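Local coordinates for 5-formyltetrahydrofolate cyclo-ligase family protein (Bacillus anthracis, PDB 2JCB) that probably catalyses the ATP-dependent cyclisation of 5-formyltetrahydrofolate to 5,10-methenyltetrahydrofolate, binding ADP and magnesium in its nucleotide site, at residues 80-85 against 125-130; 102-107 against 112-117. One frame throughout, in Å; residues are numbered along the deposited sequence.

Interaction 1: 80-85 against 125-130; sequences RVVVPK and DEIDLQ
Arg80, at the start of strand 80-87, reaches Glu126 through a single arm of its guanidinium group. NH2 donates to Glu126 OE2 over 3.1 Å in a salt bridge bent to 158° at the hydrogen. The carboxylate oxygen comes in at the edge of the guanidinium and offers its anti lone pair, the one turned away from OE1. With the two planes only 16° apart, the flat groups lie nearly coplanar but are not joined by a two-bond, end-on pairing. A water supplies the second link: it accepts from Arg80 NH1 at 2.9 Å and donates to Glu126 OE2 at 2.8 Å, so OE2 is gripped twice. Arg80 leaves the strand with CG anti to its backbone N (chi1 173°) and bends at chi3, which brings the guanidinium round to the carboxylate; its NE is held by Thr54 OG1, fixing the group from the other end. Deeper in, Val82 CG2 meets Ile127 CD1 at 3.7 Å, the two branches crossing at a slant, and Val122 and Tyr154 add to this apolar patch. Strand 54-56 runs between strands 80-87 and 129-131, so the contact spans a neighbour in the sheet. It is packing at the entry to parallel strands of a Rossmann-like alpha/beta sheet, a salt bridge at the surface above a buried aliphatic pair.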
# COMPACT_ATOMS: atom_id res chain seq x y z
N ARG A 80 -12.01 11.01 -5.56
CA ARG A 80 -10.77 11.73 -5.83
C ARG A 80 -9.67 10.75 -5.49
O ARG A 80 -9.77 10.05 -4.49
CB ARG A 80 -10.67 12.96 -4.92
CG ARG A 80 -9.38 13.68 -4.99
CD ARG A 80 -9.50 15.06 -4.40
NE ARG A 80 -9.76 15.00 -2.97
CZ ARG A 80 -9.72 16.05 -2.15
NH1 ARG A 80 -9.42 17.24 -2.65
NH2 ARG A 80 -9.94 15.89 -0.84
N VAL A 81 -8.66 10.69 -6.36
CA VAL A 81 -7.56 9.75 -6.19
C VAL A 81 -6.27 10.54 -5.93
O VAL A 81 -5.95 11.48 -6.66
CB VAL A 81 -7.35 8.88 -7.45
CG1 VAL A 81 -6.10 8.08 -7.33
CG2 VAL A 81 -8.49 7.88 -7.64
N VAL A 82 -5.58 10.17 -4.86
CA VAL A 82 -4.26 10.77 -4.49
C VAL A 82 -3.17 9.70 -4.40
O VAL A 82 -3.35 8.64 -3.80
CB VAL A 82 -4.30 11.72 -3.25
CG1 VAL A 82 -5.31 12.82 -3.45
CG2 VAL A 82 -4.58 10.96 -1.96
N VAL A 83 -1.99 10.03 -4.96
CA VAL A 83 -0.85 9.09 -4.99
C VAL A 83 0.41 9.83 -4.45
O VAL A 83 0.49 11.07 -4.57
CB VAL A 83 -0.60 8.64 -6.45
CG1 VAL A 83 -1.78 7.76 -6.92
CG2 VAL A 83 -0.55 9.89 -7.41
N PRO A 84 1.34 9.08 -3.83
CA PRO A 84 2.43 9.79 -3.15
C PRO A 84 3.62 10.16 -4.03
O PRO A 84 4.02 9.40 -4.90
CB PRO A 84 2.88 8.80 -2.07
CG PRO A 84 2.57 7.46 -2.67
CD PRO A 84 1.42 7.62 -3.61
N LYS A 85 4.19 11.32 -3.72
CA LYS A 85 5.53 11.68 -4.15
C LYS A 85 6.42 11.62 -2.90
O LYS A 85 6.21 12.36 -1.93
CB LYS A 85 5.56 13.07 -4.81
CG LYS A 85 6.99 13.46 -5.27
CD LYS A 85 7.00 14.61 -6.27
CE LYS A 85 8.46 14.95 -6.72
NZ LYS A 85 9.18 13.86 -7.51
N ASP A 125 -5.84 15.10 6.45
CA ASP A 125 -7.17 15.15 7.06
C ASP A 125 -8.30 15.19 6.00
O ASP A 125 -9.48 15.19 6.35
CB ASP A 125 -7.26 16.31 8.08
CG ASP A 125 -7.21 17.68 7.42
OD1 ASP A 125 -7.58 17.79 6.21
OD2 ASP A 125 -6.83 18.66 8.11
N GLU A 126 -7.93 15.24 4.72
CA GLU A 126 -8.91 15.22 3.60
C GLU A 126 -8.95 13.87 2.85
O GLU A 126 -9.71 13.70 1.89
CB GLU A 126 -8.55 16.32 2.61
CG GLU A 126 -8.93 17.67 3.11
CD GLU A 126 -8.84 18.72 2.04
OE1 GLU A 126 -8.57 19.89 2.41
OE2 GLU A 126 -9.06 18.38 0.84
N ILE A 127 -8.15 12.93 3.30
CA ILE A 127 -8.05 11.65 2.64
C ILE A 127 -8.84 10.64 3.51
O ILE A 127 -8.52 10.48 4.68
CB ILE A 127 -6.56 11.19 2.46
CG1 ILE A 127 -5.75 12.23 1.63
CG2 ILE A 127 -6.50 9.75 1.90
CD1 ILE A 127 -4.23 12.02 1.62
N ASP A 128 -9.88 10.05 2.96
CA ASP A 128 -10.81 9.20 3.74
C ASP A 128 -10.26 7.80 4.01
O ASP A 128 -10.40 7.26 5.14
CB ASP A 128 -12.18 9.15 3.06
CG ASP A 128 -12.78 10.51 2.91
OD1 ASP A 128 -12.79 11.29 3.90
OD2 ASP A 128 -13.28 10.80 1.81
N LEU A 129 -9.55 7.27 3.02
CA LEU A 129 -9.00 5.93 3.08
C LEU A 129 -7.62 5.92 2.46
O LEU A 129 -7.42 6.44 1.35
CB LEU A 129 -9.94 5.03 2.27
CG LEU A 129 -9.51 3.56 2.11
CD1 LEU A 129 -9.49 2.86 3.51
CD2 LEU A 129 -10.41 2.83 1.06
N GLN A 130 -6.68 5.30 3.16
CA GLN A 130 -5.34 5.04 2.61
C GLN A 130 -5.18 3.56 2.39
O GLN A 130 -5.31 2.80 3.34
CB GLN A 130 -4.27 5.52 3.58
CG GLN A 130 -4.14 7.07 3.50
CD GLN A 130 -3.28 7.54 2.26
OE1 GLN A 130 -2.99 6.77 1.38
NE2 GLN A 130 -2.89 8.82 2.26
O HOH W 1 -7.94 19.48 -1.43

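Interaction 2: 102-107 against 112-117; sequences DQLETV and REPIPA
Glu113 O accepts the shortest direct hydrogen bond of the contact, from Glu105 N at 2.8 Å, and also takes a CA-H...O contact from Leu104. The return bond, Glu113 N to Glu105 O at 2.9 Å, makes these two residues an antiparallel hydrogen-bonded pair; Ile115 N to Gln103 O extends the pairing past the strand end. On the face that carries Glu105 and Glu113, the Glu105 side chain lies obliquely against Ile115, CG to CG1 at 3.6 Å. Its CG sits between the backbone N and carbonyl carbon (chi1 55°), and the extended chain beyond takes OE2 over Pro116 CD, where a water donates both to OE2 and to Pro114 O. Glu113 runs nearly at right angles to Val107, whose CG2 comes within 3.2 Å of OE1; the other oxygen, OE2, accepts from Cys86 N, tying the carboxylate to the main sheet. Arg112 rises on the face it shares with Thr106 and bends at chi3 (44°), folding its guanidinium back over strand 104-106. The carbonyl carbon of Glu105 lies 3.7 Å from the plane of that group, offset toward its rim, while NH2 rests 3.7 Å from Leu104 CB. The short strand segments run at 141° to each other, and the whole is a twisted beta hairpin, a two-stranded antiparallel arm set beside strand 80-87.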
# COMPACT_ATOMS: atom_id res chain seq x y z
N ASP A 102 -1.50 10.67 -17.25
CA ASP A 102 -0.54 11.63 -17.81
C ASP A 102 -0.00 12.66 -16.80
O ASP A 102 0.93 13.42 -17.10
CB ASP A 102 -1.13 12.32 -19.05
CG ASP A 102 -0.80 11.58 -20.35
OD1 ASP A 102 -0.12 10.52 -20.31
OD2 ASP A 102 -1.22 12.08 -21.42
N GLN A 103 -0.56 12.66 -15.58
CA GLN A 103 -0.05 13.50 -14.51
C GLN A 103 1.06 12.76 -13.75
O GLN A 103 1.55 13.25 -12.73
CB GLN A 103 -1.18 13.86 -13.57
CG GLN A 103 -2.06 14.96 -14.12
CD GLN A 103 -3.33 15.12 -13.32
OE1 GLN A 103 -4.19 14.27 -13.38
NE2 GLN A 103 -3.45 16.22 -12.59
N LEU A 104 1.44 11.57 -14.22
CA LEU A 104 2.54 10.81 -13.60
C LEU A 104 3.81 10.94 -14.44
O LEU A 104 3.73 11.08 -15.66
CB LEU A 104 2.20 9.33 -13.53
CG LEU A 104 0.95 8.98 -12.72
CD1 LEU A 104 0.77 7.49 -12.77
CD2 LEU A 104 1.15 9.46 -11.26
N GLU A 105 4.96 10.85 -13.77
CA GLU A 105 6.24 10.73 -14.46
C GLU A 105 7.05 9.58 -13.84
O GLU A 105 6.77 9.16 -12.73
CB GLU A 105 7.04 12.02 -14.39
CG GLU A 105 7.25 12.52 -12.97
CD GLU A 105 8.01 13.82 -12.89
OE1 GLU A 105 8.54 14.28 -13.93
OE2 GLU A 105 8.08 14.37 -11.77
N THR A 106 8.05 9.10 -14.57
CA THR A 106 8.92 8.06 -14.03
C THR A 106 10.11 8.74 -13.40
O THR A 106 10.91 9.40 -14.09
CB THR A 106 9.39 7.05 -15.10
OG1 THR A 106 8.32 6.76 -16.02
CG2 THR A 106 9.86 5.73 -14.42
N VAL A 107 10.22 8.59 -12.08
CA VAL A 107 11.29 9.19 -11.29
C VAL A 107 12.44 8.19 -11.05
O VAL A 107 13.34 8.46 -10.27
CB VAL A 107 10.77 9.72 -9.93
CG1 VAL A 107 9.95 11.01 -10.11
CG2 VAL A 107 9.98 8.64 -9.19
N ARG A 112 6.80 5.38 -10.52
CA ARG A 112 5.97 6.46 -11.07
C ARG A 112 5.45 7.36 -9.98
O ARG A 112 4.95 6.86 -8.96
CB ARG A 112 4.81 5.89 -11.91
CG ARG A 112 5.31 4.89 -12.91
CD ARG A 112 4.50 4.75 -14.17
NE ARG A 112 4.05 6.00 -14.81
CZ ARG A 112 4.76 6.74 -15.65
NH1 ARG A 112 6.01 6.41 -15.97
NH2 ARG A 112 4.23 7.83 -16.20
N GLU A 113 5.55 8.68 -10.19
CA GLU A 113 5.08 9.67 -9.20
C GLU A 113 4.34 10.84 -9.84
O GLU A 113 4.61 11.16 -10.98
CB GLU A 113 6.25 10.19 -8.37
CG GLU A 113 6.84 9.12 -7.42
CD GLU A 113 7.89 9.68 -6.49
OE1 GLU A 113 8.67 10.56 -6.92
OE2 GLU A 113 7.93 9.21 -5.33
N PRO A 114 3.45 11.52 -9.07
CA PRO A 114 2.71 12.67 -9.60
C PRO A 114 3.69 13.80 -9.91
O PRO A 114 4.63 14.02 -9.13
CB PRO A 114 1.81 13.09 -8.41
CG PRO A 114 2.44 12.48 -7.20
CD PRO A 114 3.13 11.25 -7.65
N ILE A 115 3.47 14.50 -11.01
CA ILE A 115 4.33 15.60 -11.41
C ILE A 115 3.92 16.82 -10.56
O ILE A 115 2.78 17.28 -10.67
CB ILE A 115 4.16 15.93 -12.92
CG1 ILE A 115 4.45 14.68 -13.79
CG2 ILE A 115 4.99 17.14 -13.31
CD1 ILE A 115 3.93 14.77 -15.22
N PRO A 116 4.81 17.28 -9.66
CA PRO A 116 4.44 18.41 -8.79
C PRO A 116 3.77 19.56 -9.54
O PRO A 116 2.76 20.07 -9.08
CB PRO A 116 5.79 18.87 -8.22
CG PRO A 116 6.59 17.65 -8.15
CD PRO A 116 6.18 16.81 -9.36
N ALA A 117 4.31 19.95 -10.70
CA ALA A 117 3.78 21.10 -11.44
C ALA A 117 2.34 20.90 -11.96
O ALA A 117 1.63 21.88 -12.20
CB ALA A 117 4.72 21.48 -12.58
O HOH W 2 7.23 13.35 -9.64

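In the fold
After the N-terminal helices, strand 54-56 and helix 68-76, the chain enters strand 80-87, then strand 92-98 antiparallel to it, and next makes the hairpin of interaction 2, where 112-117 folds back on 102-107 across a short turn. Strand 120-121 follows at the sheet edge before 125-130 closes the larger loop of interaction 1 and leads into parallel strand 129-131. Interaction 2 is therefore nested inside interaction 1, their centres about 16 Å apart. They meet directly at the far end of 80-85: Lys85 makes a long, weak ion pair with Glu113 and packs on Pro116, while Pro114 lies against the backbone of Val83 and Pro84. Strand 80-87 thus joins hairpin and central sheet.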